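Local coordinates for Dbv8 protein (Nonomuraea, PDB 4MFZ) that probably transfers a long aliphatic acyl chain from an acyl-CoA such as decanoyl-CoA to the amino group of a glycopeptide antibiotic precursor, at residues L55-E60 with A80-P85; P211-H216 with H247-A252; D260-E265 with R327-R332. All blocks are in the same frame, centred on the assembly; numbering follows the deposited sequence.

Interaction 1 of 3, residues L55-E60 with A80-P85; sequences LPQGDE and AATPGP
L55 and T82 illustrate how two loops at neighbouring helix ends can be joined by methyl groups and water, with no direct hydrogen bond between them. The side chain of L55 can be followed outward from its root. Its CB already lies 4.0 Å from T82 CG2, so contact begins at the base of the side chain. With CG placed anti to the carbonyl carbon (chi1 -65°), the isobutyl group runs past the threonine in the opposite direction, and its CD1 branch makes the remaining contacts. L55 CD1 sits 3.8 Å from T82 CG2 and equally far, 3.8 Å, from P83 CD, where the leucine meets the proline ring at about a right angle. The leucine as a whole also packs on W92 and L95 of helix 89-104 and on A137 of helix 130-148, which bury it. T82 divides its two branches between apolar and polar partners. Its methyl group is held anti to the backbone N, where it meets L55 and, at 3.9 Å from T82 CG2, the amide atom NE2 of Q57. Its hydroxyl turns back to the preceding helix, chiefly to the carbonyl of V79, with that of I78 also within hydrogen-bonding range. It also accepts from a water, 3.1 Å from T82 OG1, and the same water donates to P56 O at 2.9 Å. A second water bridges the other side of the contact: it donates to P83 O at 2.7 Å and accepts a weak hydrogen bond from Q57 NE2. The Q57 chain bends at chi2 (-92°), which swings its amide back toward this water. Here the beginning of helix 58-67 comes beside the end of helix 72-81, as expected at the open end of a helical hairpin, in the alpha-helical N-terminal part of the acyltransferase.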
loop_
_atom_site.group_PDB
_atom_site.type_symbol
_atom_site.label_atom_id
_atom_site.label_comp_id
_atom_site.label_asym_id
_atom_site.label_seq_id
_atom_site.Cartn_x
_atom_site.Cartn_y
_atom_site.Cartn_z
ATOM N N LEU A 55 10.156 -3.111 19.259
ATOM C CA LEU A 55 10.717 -2.632 18.000
ATOM C C LEU A 55 12.196 -3.057 17.926
ATOM O O LEU A 55 12.909 -2.915 18.905
ATOM C CB LEU A 55 10.618 -1.106 17.917
ATOM C CG LEU A 55 9.203 -0.507 17.870
ATOM C CD1 LEU A 55 9.257 1.009 18.009
ATOM C CD2 LEU A 55 8.448 -0.924 16.603
ATOM N N PRO A 56 12.664 -3.545 16.756
ATOM C CA PRO A 56 14.107 -3.798 16.579
ATOM C C PRO A 56 14.917 -2.501 16.732
ATOM O O PRO A 56 14.388 -1.396 16.538
ATOM C CB PRO A 56 14.198 -4.327 15.137
ATOM C CG PRO A 56 13.024 -3.689 14.443
ATOM C CD PRO A 56 11.921 -3.665 15.485
ATOM N N GLN A 57 16.188 -2.628 17.085
ATOM C CA GLN A 57 17.020 -1.460 17.386
ATOM C C GLN A 57 18.375 -1.642 16.711
ATOM O O GLN A 57 18.745 -2.765 16.389
ATOM C CB GLN A 57 17.248 -1.356 18.899
ATOM C CG GLN A 57 15.983 -1.404 19.760
ATOM C CD GLN A 57 15.415 -0.025 20.042
ATOM O OE1 GLN A 57 16.055 0.999 19.764
ATOM N NE2 GLN A 57 14.210 0.011 20.611
ATOM N N GLY A 58 19.114 -0.552 16.530
ATOM C CA GLY A 58 20.510 -0.642 16.094
ATOM C C GLY A 58 20.639 -1.440 14.811
ATOM O O GLY A 58 19.879 -1.217 13.852
ATOM N N ASP A 59 21.557 -2.397 14.805
ATOM C CA ASP A 59 21.834 -3.197 13.609
ATOM C C ASP A 59 20.799 -4.299 13.283
ATOM O O ASP A 59 20.722 -4.770 12.144
ATOM C CB ASP A 59 23.246 -3.798 13.695
ATOM C CG ASP A 59 24.340 -2.740 13.616
ATOM O OD1 ASP A 59 24.159 -1.718 12.914
ATOM O OD2 ASP A 59 25.386 -2.928 14.266
ATOM N N GLU A 60 20.036 -4.734 14.288
ATOM C CA GLU A 60 18.921 -5.632 14.045
ATOM C C GLU A 60 17.914 -4.881 13.156
ATOM O O GLU A 60 17.454 -5.416 12.156
ATOM C CB GLU A 60 18.279 -6.065 15.370
ATOM C CG GLU A 60 17.410 -7.315 15.272
ATOM C CD GLU A 60 16.432 -7.467 16.429
ATOM O OE1 GLU A 60 16.735 -7.003 17.562
ATOM O OE2 GLU A 60 15.348 -8.051 16.206
ATOM N N ALA A 80 17.476 5.908 13.857
ATOM C CA ALA A 80 17.716 7.003 14.825
ATOM C C ALA A 80 16.457 7.448 15.577
ATOM O O ALA A 80 16.532 7.847 16.746
ATOM C CB ALA A 80 18.318 8.217 14.127
ATOM N N ALA A 81 15.314 7.425 14.901
ATOM C CA ALA A 81 14.097 7.966 15.473
ATOM C C ALA A 81 13.269 6.966 16.262
ATOM O O ALA A 81 12.262 7.353 16.826
ATOM C CB ALA A 81 13.248 8.605 14.387
ATOM N N THR A 82 13.672 5.690 16.292
ATOM C CA THR A 82 12.862 4.638 16.902
ATOM C C THR A 82 12.298 5.136 18.244
ATOM O O THR A 82 13.063 5.448 19.122
ATOM C CB THR A 82 13.695 3.353 17.111
ATOM O OG1 THR A 82 14.265 2.932 15.858
ATOM C CG2 THR A 82 12.844 2.228 17.674
ATOM N N PRO A 83 10.958 5.215 18.396
ATOM C CA PRO A 83 10.398 5.747 19.659
ATOM C C PRO A 83 10.545 4.747 20.818
ATOM O O PRO A 83 10.773 3.557 20.571
ATOM C CB PRO A 83 8.907 5.928 19.322
ATOM C CG PRO A 83 8.627 4.840 18.324
ATOM C CD PRO A 83 9.899 4.691 17.502
ATOM N N GLY A 84 10.419 5.211 22.059
ATOM C CA GLY A 84 10.312 4.302 23.214
ATOM C C GLY A 84 9.223 4.762 24.194
ATOM O O GLY A 84 8.740 5.888 24.068
ATOM N N PRO A 85 8.854 3.909 25.197
ATOM C CA PRO A 85 7.775 4.292 26.135
ATOM C C PRO A 85 8.077 5.555 26.973
ATOM O O PRO A 85 7.192 6.394 27.155
ATOM C CB PRO A 85 7.606 3.042 27.037
ATOM C CG PRO A 85 8.860 2.261 26.894
ATOM C CD PRO A 85 9.388 2.561 25.494
HETATM O O HOH W 1 13.015 0.318 14.629
HETATM O O HOH W 2 11.785 1.175 21.440
#

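Interaction 2 of 3, residues P211-H216 with H247-A252; sequences PVLGLH and HGARAA. With MFK (decanoyl-CoA), chain B.
A249 CB is pressed against the backbone of the facing strand, 3.7 Å from V212 CA, and L213 leans over the same methyl, with L213 CG 4.0 Å from A249 CB. L213 CG lies anti to its carbonyl carbon (chi1 -69°), over the alanine. Farther along the chain, L213 CB and A252 CB stand side by side at 4.2 Å, on the face that L338 helps to cover. Between the two backbones L213 N donates to A251 O over 3.1 Å, in a nearly straight bond, and the backbone of L213 also bonds to T253. The pairing is parallel, as expected of a beta-alpha-beta crossover: helix 226-243 carries the chain from strand 211-216 to strand 251-256 in the GNAT fold. Farther along the first strand, L215 and H216 line the decanoyl-CoA pocket, H216 CA approaching the thioester carbonyl oxygen OAL to 3.2 Å. At the opposite end, P211 CB lies over the face of the H247 ring, 3.7 Å from its centroid, in a CH-pi contact. The ring edge turns to V212, where H247 NE2 donates to V212 O at 3.3 Å, coming from above the carbonyl plane, while Y109 meets the imidazole edge-to-face.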
loop_
_atom_site.group_PDB
_atom_site.type_symbol
_atom_site.label_atom_id
_atom_site.label_comp_id
_atom_site.label_asym_id
_atom_site.label_seq_id
_atom_site.Cartn_x
_atom_site.Cartn_y
_atom_site.Cartn_z
ATOM N N PRO A 211 -17.123 -12.583 -2.472
ATOM C CA PRO A 211 -15.656 -12.493 -2.439
ATOM C C PRO A 211 -15.060 -12.075 -3.798
ATOM O O PRO A 211 -15.555 -12.488 -4.858
ATOM C CB PRO A 211 -15.225 -13.912 -2.061
ATOM C CG PRO A 211 -16.417 -14.790 -2.353
ATOM C CD PRO A 211 -17.610 -13.920 -2.079
ATOM N N VAL A 212 -14.028 -11.228 -3.767
ATOM C CA VAL A 212 -13.327 -10.807 -4.991
ATOM C C VAL A 212 -11.835 -10.560 -4.684
ATOM O O VAL A 212 -11.480 -10.290 -3.532
ATOM C CB VAL A 212 -14.021 -9.568 -5.638
ATOM C CG1 VAL A 212 -13.886 -8.295 -4.799
ATOM C CG2 VAL A 212 -13.529 -9.338 -7.057
ATOM N N LEU A 213 -10.963 -10.669 -5.691
ATOM C CA LEU A 213 -9.554 -10.327 -5.505
ATOM C C LEU A 213 -9.291 -8.927 -6.022
ATOM O O LEU A 213 -9.556 -8.651 -7.188
ATOM C CB LEU A 213 -8.621 -11.306 -6.233
ATOM C CG LEU A 213 -8.460 -12.766 -5.784
ATOM C CD1 LEU A 213 -7.310 -13.367 -6.575
ATOM C CD2 LEU A 213 -8.216 -12.911 -4.289
ATOM N N GLY A 214 -8.791 -8.031 -5.178
ATOM C CA GLY A 214 -8.349 -6.734 -5.677
ATOM C C GLY A 214 -6.971 -6.969 -6.285
ATOM O O GLY A 214 -6.132 -7.585 -5.648
ATOM N N LEU A 215 -6.756 -6.540 -7.523
ATOM C CA LEU A 215 -5.471 -6.759 -8.185
ATOM C C LEU A 215 -4.752 -5.431 -8.239
ATOM O O LEU A 215 -5.373 -4.441 -8.577
ATOM C CB LEU A 215 -5.656 -7.366 -9.598
ATOM C CG LEU A 215 -4.394 -7.880 -10.316
ATOM C CD1 LEU A 215 -4.644 -9.144 -11.118
ATOM C CD2 LEU A 215 -3.797 -6.795 -11.199
ATOM N N HIS A 216 -3.465 -5.404 -7.850
ATOM C CA HIS A 216 -2.646 -4.181 -7.852
ATOM C C HIS A 216 -1.282 -4.431 -8.469
ATOM O O HIS A 216 -0.654 -5.484 -8.223
ATOM C CB HIS A 216 -2.498 -3.612 -6.443
ATOM C CG HIS A 216 -3.814 -3.182 -5.825
ATOM N ND1 HIS A 216 -4.139 -1.884 -5.626
ATOM C CD2 HIS A 216 -4.929 -3.933 -5.406
ATOM C CE1 HIS A 216 -5.381 -1.803 -5.076
ATOM N NE2 HIS A 216 -5.867 -3.061 -4.951
ATOM N N HIS A 247 -12.345 -18.023 1.410
ATOM C CA HIS A 247 -12.623 -16.790 0.670
ATOM C C HIS A 247 -13.416 -17.090 -0.560
ATOM O O HIS A 247 -14.545 -16.641 -0.679
ATOM C CB HIS A 247 -11.339 -16.020 0.365
ATOM C CG HIS A 247 -11.570 -14.668 -0.278
ATOM N ND1 HIS A 247 -12.111 -13.623 0.390
ATOM C CD2 HIS A 247 -11.287 -14.209 -1.560
ATOM C CE1 HIS A 247 -12.187 -12.556 -0.436
ATOM N NE2 HIS A 247 -11.684 -12.919 -1.626
ATOM N N GLY A 248 -12.828 -17.850 -1.482
ATOM C CA GLY A 248 -13.519 -18.356 -2.690
ATOM C C GLY A 248 -13.714 -17.431 -3.894
ATOM O O GLY A 248 -14.675 -17.605 -4.645
ATOM N N ALA A 249 -12.824 -16.454 -4.101
ATOM C CA ALA A 249 -13.022 -15.504 -5.202
ATOM C C ALA A 249 -12.828 -16.166 -6.582
ATOM O O ALA A 249 -11.971 -17.017 -6.750
ATOM C CB ALA A 249 -12.106 -14.296 -5.036
ATOM N N ARG A 250 -13.643 -15.768 -7.556
ATOM C CA ARG A 250 -13.489 -16.241 -8.932
ATOM C C ARG A 250 -13.122 -15.119 -9.894
ATOM O O ARG A 250 -12.574 -15.386 -10.966
ATOM C CB ARG A 250 -14.753 -16.970 -9.421
ATOM C CG ARG A 250 -15.209 -18.140 -8.540
ATOM C CD ARG A 250 -14.116 -19.182 -8.288
ATOM N NE ARG A 250 -14.117 -20.420 -9.098
ATOM C CZ ARG A 250 -14.953 -20.749 -10.094
ATOM N NH1 ARG A 250 -15.931 -19.941 -10.500
ATOM N NH2 ARG A 250 -14.800 -21.918 -10.710
ATOM N N ALA A 251 -13.433 -13.879 -9.516
ATOM C CA ALA A 251 -13.058 -12.696 -10.301
ATOM C C ALA A 251 -11.962 -11.811 -9.643
ATOM O O ALA A 251 -11.653 -11.926 -8.442
ATOM C CB ALA A 251 -14.305 -11.868 -10.677
ATOM N N ALA A 252 -11.371 -10.935 -10.436
ATOM C CA ALA A 252 -10.479 -9.903 -9.900
ATOM C C ALA A 252 -10.941 -8.534 -10.403
ATOM O O ALA A 252 -11.502 -8.431 -11.491
ATOM C CB ALA A 252 -9.022 -10.189 -10.282
HETATM C CCG MFK B . -2.174 -4.153 -18.182
HETATM C CCF MFK B . -3.303 -5.115 -17.817
HETATM C CCE MFK B . -3.671 -4.924 -16.361
HETATM C CCD MFK B . -4.597 -3.738 -16.257
HETATM C CCC MFK B . -5.390 -3.872 -14.973
HETATM C CCB MFK B . -5.054 -2.736 -14.038
HETATM C CCA MFK B . -6.109 -2.716 -12.947
HETATM C CBZ MFK B . -5.428 -3.052 -11.629
HETATM C CAK MFK B . -5.435 -1.829 -10.731
HETATM C CAJ MFK B . -3.993 -1.385 -10.448
HETATM O OAL MFK B . -3.065 -2.193 -10.347
HETATM S SAI MFK B . -3.824 0.349 -10.259
HETATM C CAH MFK B . -2.006 0.552 -10.033
HETATM C CAG MFK B . -1.226 0.351 -11.336
HETATM N NAF MFK B . 0.203 0.448 -10.992
HETATM C CAE MFK B . 1.025 1.368 -11.527
HETATM O OAM MFK B . 0.686 2.181 -12.384
HETATM C CAD MFK B . 2.481 1.309 -11.018
HETATM C CAC MFK B . 3.374 2.234 -11.868
HETATM N NAB MFK B . 3.303 1.866 -13.297
HETATM C CAA MFK B . 4.265 1.087 -13.812
HETATM O OAO MFK B . 5.213 0.655 -13.138
HETATM C CAN MFK B . 4.169 0.777 -15.313
HETATM O OAU MFK B . 3.205 1.640 -15.958
HETATM C CAP MFK B . 3.866 -0.708 -15.613
HETATM C CAR MFK B . 2.563 -1.110 -14.937
HETATM C CAS MFK B . 4.964 -1.647 -15.124
HETATM C CAQ MFK B . 3.716 -0.884 -17.122
HETATM O OAT MFK B . 4.930 -0.488 -17.723
HETATM P PAV MFK B . 5.469 -1.135 -19.098
HETATM O OAX MFK B . 5.479 -2.605 -19.024
HETATM O OAW MFK B . 6.728 -0.425 -19.468
HETATM O OAY MFK B . 4.250 -0.647 -20.029
HETATM P PAZ MFK B . 4.230 -0.524 -21.629
HETATM O OBA MFK B . 2.704 -0.417 -22.014
HETATM O OBB MFK B . 4.882 -1.649 -22.332
HETATM O "O5'" MFK B . 4.758 0.964 -21.949
HETATM C "C5'" MFK B . 4.840 1.498 -23.251
HETATM C "C4'" MFK B . 5.476 2.888 -23.135
HETATM O "O4'" MFK B . 5.027 3.685 -21.971
HETATM C "C3'" MFK B . 6.972 2.788 -22.950
HETATM O "O3'" MFK B . 7.550 3.948 -23.548
HETATM P PBV MFK B . 8.856 3.766 -24.491
HETATM O OBW MFK B . 9.992 3.456 -23.431
HETATM O OBY MFK B . 9.069 5.237 -25.148
HETATM O OBX MFK B . 8.818 2.653 -25.437
HETATM C "C2'" MFK B . 7.089 2.832 -21.423
HETATM O "O2'" MFK B . 8.378 3.186 -20.960
HETATM C "C1'" MFK B . 6.120 3.920 -21.069
HETATM N N9 MFK B . 5.654 3.789 -19.664
HETATM C C8 MFK B . 4.778 2.890 -19.198
HETATM N N7 MFK B . 4.620 3.117 -17.886
HETATM C C5 MFK B . 5.354 4.191 -17.556
HETATM C C4 MFK B . 5.989 4.594 -18.662
HETATM N N3 MFK B . 6.771 5.683 -18.639
HETATM C C2 MFK B . 7.108 6.450 -17.411
HETATM N N1 MFK B . 6.356 5.904 -16.264
HETATM C C6 MFK B . 5.541 4.847 -16.392
HETATM N N6 MFK B . 4.881 4.406 -15.323
#

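Interaction 3 of 3, residues D260-E265 with R327-R332; sequences DPQLAE and RHWYQR
D260 meets W329 and Y330 through one carboxylate oxygen, and with Q262 and W329 it accounts for much of the buried surface. D260 CG lies anti to the backbone N (chi1 -173°), which sends OD2 across to the other chain segment. There D260 OD2 accepts from Y330 N at 2.8 Å in an almost straight bond (169°), met from above the carboxylate plane. The same oxygen lies at the edge of the indole, 3.5 Å from W329 CE3. The neighbouring ring atom, CZ3, takes up aliphatic groups: L263 CD2 comes within 3.6 Å of W329 CZ3, the two side chains crossing at about a right angle, and Q262 CB stands 4.1 Å from W329 CZ3. I294 of helix 291-299 and L323 of helix 314-324 also pack against the tryptophan. Farther along, E265 and R327 approach from opposite directions in a salt bridge with nearly coplanar groups, E265 OE1 offering its syn lone pair to R327 NH2 at 2.7 Å. D260 OD1 accepts from Q262 N, 3.0 Å away. This closes an Asx turn at the head of the helical loop after strand 251-256, while OD2 joins that loop to the start of strand 330-337 in the GNAT fold.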
loop_
_atom_site.group_PDB
_atom_site.type_symbol
_atom_site.label_atom_id
_atom_site.label_comp_id
_atom_site.label_asym_id
_atom_site.label_seq_id
_atom_site.Cartn_x
_atom_site.Cartn_y
_atom_site.Cartn_z
ATOM N N ASP A 260 -7.813 3.316 -19.353
ATOM C CA ASP A 260 -8.375 4.404 -20.157
ATOM C C ASP A 260 -8.197 4.103 -21.644
ATOM O O ASP A 260 -7.043 3.994 -22.108
ATOM C CB ASP A 260 -7.641 5.702 -19.818
ATOM C CG ASP A 260 -8.259 6.939 -20.475
ATOM O OD1 ASP A 260 -9.076 6.805 -21.432
ATOM O OD2 ASP A 260 -7.931 8.064 -20.008
ATOM N N PRO A 261 -9.318 3.988 -22.401
ATOM C CA PRO A 261 -9.167 3.714 -23.851
ATOM C C PRO A 261 -8.223 4.686 -24.584
ATOM O O PRO A 261 -7.548 4.270 -25.540
ATOM C CB PRO A 261 -10.597 3.844 -24.401
ATOM C CG PRO A 261 -11.477 3.501 -23.212
ATOM C CD PRO A 261 -10.732 3.949 -21.966
ATOM N N GLN A 262 -8.172 5.947 -24.147
ATOM C CA GLN A 262 -7.329 6.997 -24.791
ATOM C C GLN A 262 -5.821 6.682 -24.921
ATOM O O GLN A 262 -5.111 7.302 -25.719
ATOM C CB GLN A 262 -7.468 8.323 -24.031
ATOM C CG GLN A 262 -8.889 8.841 -23.941
ATOM C CD GLN A 262 -8.960 10.184 -23.242
ATOM O OE1 GLN A 262 -8.861 10.277 -22.008
ATOM N NE2 GLN A 262 -9.115 11.234 -24.027
ATOM N N LEU A 263 -5.330 5.749 -24.113
ATOM C CA LEU A 263 -3.929 5.373 -24.146
ATOM C C LEU A 263 -3.581 4.799 -25.512
ATOM O O LEU A 263 -2.438 4.934 -25.963
ATOM C CB LEU A 263 -3.583 4.376 -23.032
ATOM C CG LEU A 263 -3.509 4.889 -21.588
ATOM C CD1 LEU A 263 -3.275 3.750 -20.581
ATOM C CD2 LEU A 263 -2.433 5.961 -21.425
ATOM N N ALA A 264 -4.573 4.194 -26.179
ATOM C CA ALA A 264 -4.379 3.610 -27.522
ATOM C C ALA A 264 -4.076 4.674 -28.576
ATOM O O ALA A 264 -3.585 4.354 -29.660
ATOM C CB ALA A 264 -5.586 2.760 -27.945
ATOM N N GLU A 265 -4.352 5.936 -28.245
ATOM C CA GLU A 265 -4.082 7.055 -29.145
ATOM C C GLU A 265 -2.578 7.379 -29.194
ATOM O O GLU A 265 -2.070 7.952 -30.178
ATOM C CB GLU A 265 -4.864 8.289 -28.686
ATOM C CG GLU A 265 -5.517 9.067 -29.820
ATOM C CD GLU A 265 -5.786 10.532 -29.493
ATOM O OE1 GLU A 265 -6.503 10.827 -28.514
ATOM O OE2 GLU A 265 -5.290 11.395 -30.249
ATOM N N ARG A 327 -6.908 18.630 -22.948
ATOM C CA ARG A 327 -7.656 17.355 -22.904
ATOM C C ARG A 327 -7.493 16.631 -21.561
ATOM O O ARG A 327 -6.664 17.028 -20.755
ATOM C CB ARG A 327 -7.236 16.459 -24.068
ATOM C CG ARG A 327 -7.590 17.061 -25.413
ATOM C CD ARG A 327 -7.056 16.239 -26.576
ATOM N NE ARG A 327 -7.749 14.956 -26.682
ATOM C CZ ARG A 327 -7.370 13.962 -27.486
ATOM N NH1 ARG A 327 -6.296 14.086 -28.265
ATOM N NH2 ARG A 327 -8.065 12.832 -27.506
ATOM N N HIS A 328 -8.269 15.576 -21.327
ATOM C CA HIS A 328 -8.288 14.908 -20.002
ATOM C C HIS A 328 -8.122 13.417 -19.976
ATOM O O HIS A 328 -8.523 12.726 -20.901
ATOM C CB HIS A 328 -9.535 15.312 -19.210
ATOM C CG HIS A 328 -9.555 16.777 -18.858
ATOM N ND1 HIS A 328 -10.197 17.695 -19.614
ATOM C CD2 HIS A 328 -8.921 17.483 -17.828
ATOM C CE1 HIS A 328 -10.010 18.928 -19.077
ATOM N NE2 HIS A 328 -9.223 18.794 -17.986
ATOM N N TRP A 329 -7.552 12.926 -18.874
ATOM C CA TRP A 329 -7.389 11.493 -18.629
ATOM C C TRP A 329 -8.445 10.950 -17.718
ATOM O O TRP A 329 -8.878 11.632 -16.792
ATOM C CB TRP A 329 -6.024 11.244 -18.014
ATOM C CG TRP A 329 -4.913 11.599 -18.963
ATOM C CD1 TRP A 329 -4.119 12.748 -18.956
ATOM C CD2 TRP A 329 -4.471 10.822 -20.119
ATOM N NE1 TRP A 329 -3.216 12.723 -20.002
ATOM C CE2 TRP A 329 -3.376 11.588 -20.739
ATOM C CE3 TRP A 329 -4.847 9.599 -20.677
ATOM C CZ2 TRP A 329 -2.700 11.128 -21.865
ATOM C CZ3 TRP A 329 -4.162 9.151 -21.817
ATOM C CH2 TRP A 329 -3.105 9.895 -22.391
ATOM N N TYR A 330 -8.845 9.698 -17.957
ATOM C CA TYR A 330 -9.822 8.999 -17.095
ATOM C C TYR A 330 -9.288 7.698 -16.490
ATOM O O TYR A 330 -8.452 7.023 -17.081
ATOM C CB TYR A 330 -11.146 8.763 -17.854
ATOM C CG TYR A 330 -11.706 10.071 -18.339
ATOM C CD1 TYR A 330 -12.519 10.849 -17.509
ATOM C CD2 TYR A 330 -11.364 10.575 -19.598
ATOM C CE1 TYR A 330 -13.005 12.079 -17.928
ATOM C CE2 TYR A 330 -11.840 11.801 -20.024
ATOM C CZ TYR A 330 -12.655 12.547 -19.184
ATOM O OH TYR A 330 -13.131 13.767 -19.602
ATOM N N GLN A 331 -9.756 7.374 -15.290
ATOM C CA GLN A 331 -9.597 6.054 -14.710
ATOM C C GLN A 331 -10.785 5.211 -15.122
ATOM O O GLN A 331 -11.907 5.729 -15.217
ATOM C CB GLN A 331 -9.633 6.157 -13.203
ATOM C CG GLN A 331 -8.420 6.821 -12.590
ATOM C CD GLN A 331 -8.426 6.639 -11.098
ATOM O OE1 GLN A 331 -7.646 5.870 -10.540
ATOM N NE2 GLN A 331 -9.347 7.313 -10.444
ATOM N N ARG A 332 -10.568 3.920 -15.351
ATOM C CA ARG A 332 -11.699 3.004 -15.559
ATOM C C ARG A 332 -11.612 1.839 -14.593
ATOM O O ARG A 332 -10.513 1.453 -14.174
ATOM C CB ARG A 332 -11.799 2.489 -17.012
ATOM C CG ARG A 332 -11.592 3.541 -18.097
ATOM C CD ARG A 332 -12.824 4.394 -18.365
ATOM N NE ARG A 332 -13.644 3.753 -19.379
ATOM C CZ ARG A 332 -14.696 3.006 -19.099
ATOM N NH1 ARG A 332 -15.045 2.846 -17.852
ATOM N NH2 ARG A 332 -15.394 2.429 -20.054
#

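Along the chain the three contacts follow one another in series, each closing before the next opens. Interaction 1 belongs to the helical N-terminal part and stands on the opposite side of the chain's centre from the others, its centre about 37 Å from that of interaction 2 and about 46 Å from that of interaction 3. The latter two lie within the GNAT-like C-terminal region, their centres about 25 Å and nearest atoms about 10 Å apart. They share one mixed sheet, in which strands 251-256 and 330-337 are antiparallel neighbours. Decanoyl-CoA touches interaction 2 directly and passes about 7 Å from the L263 side chain in interaction 3, so both belong to the acyl-CoA-binding half.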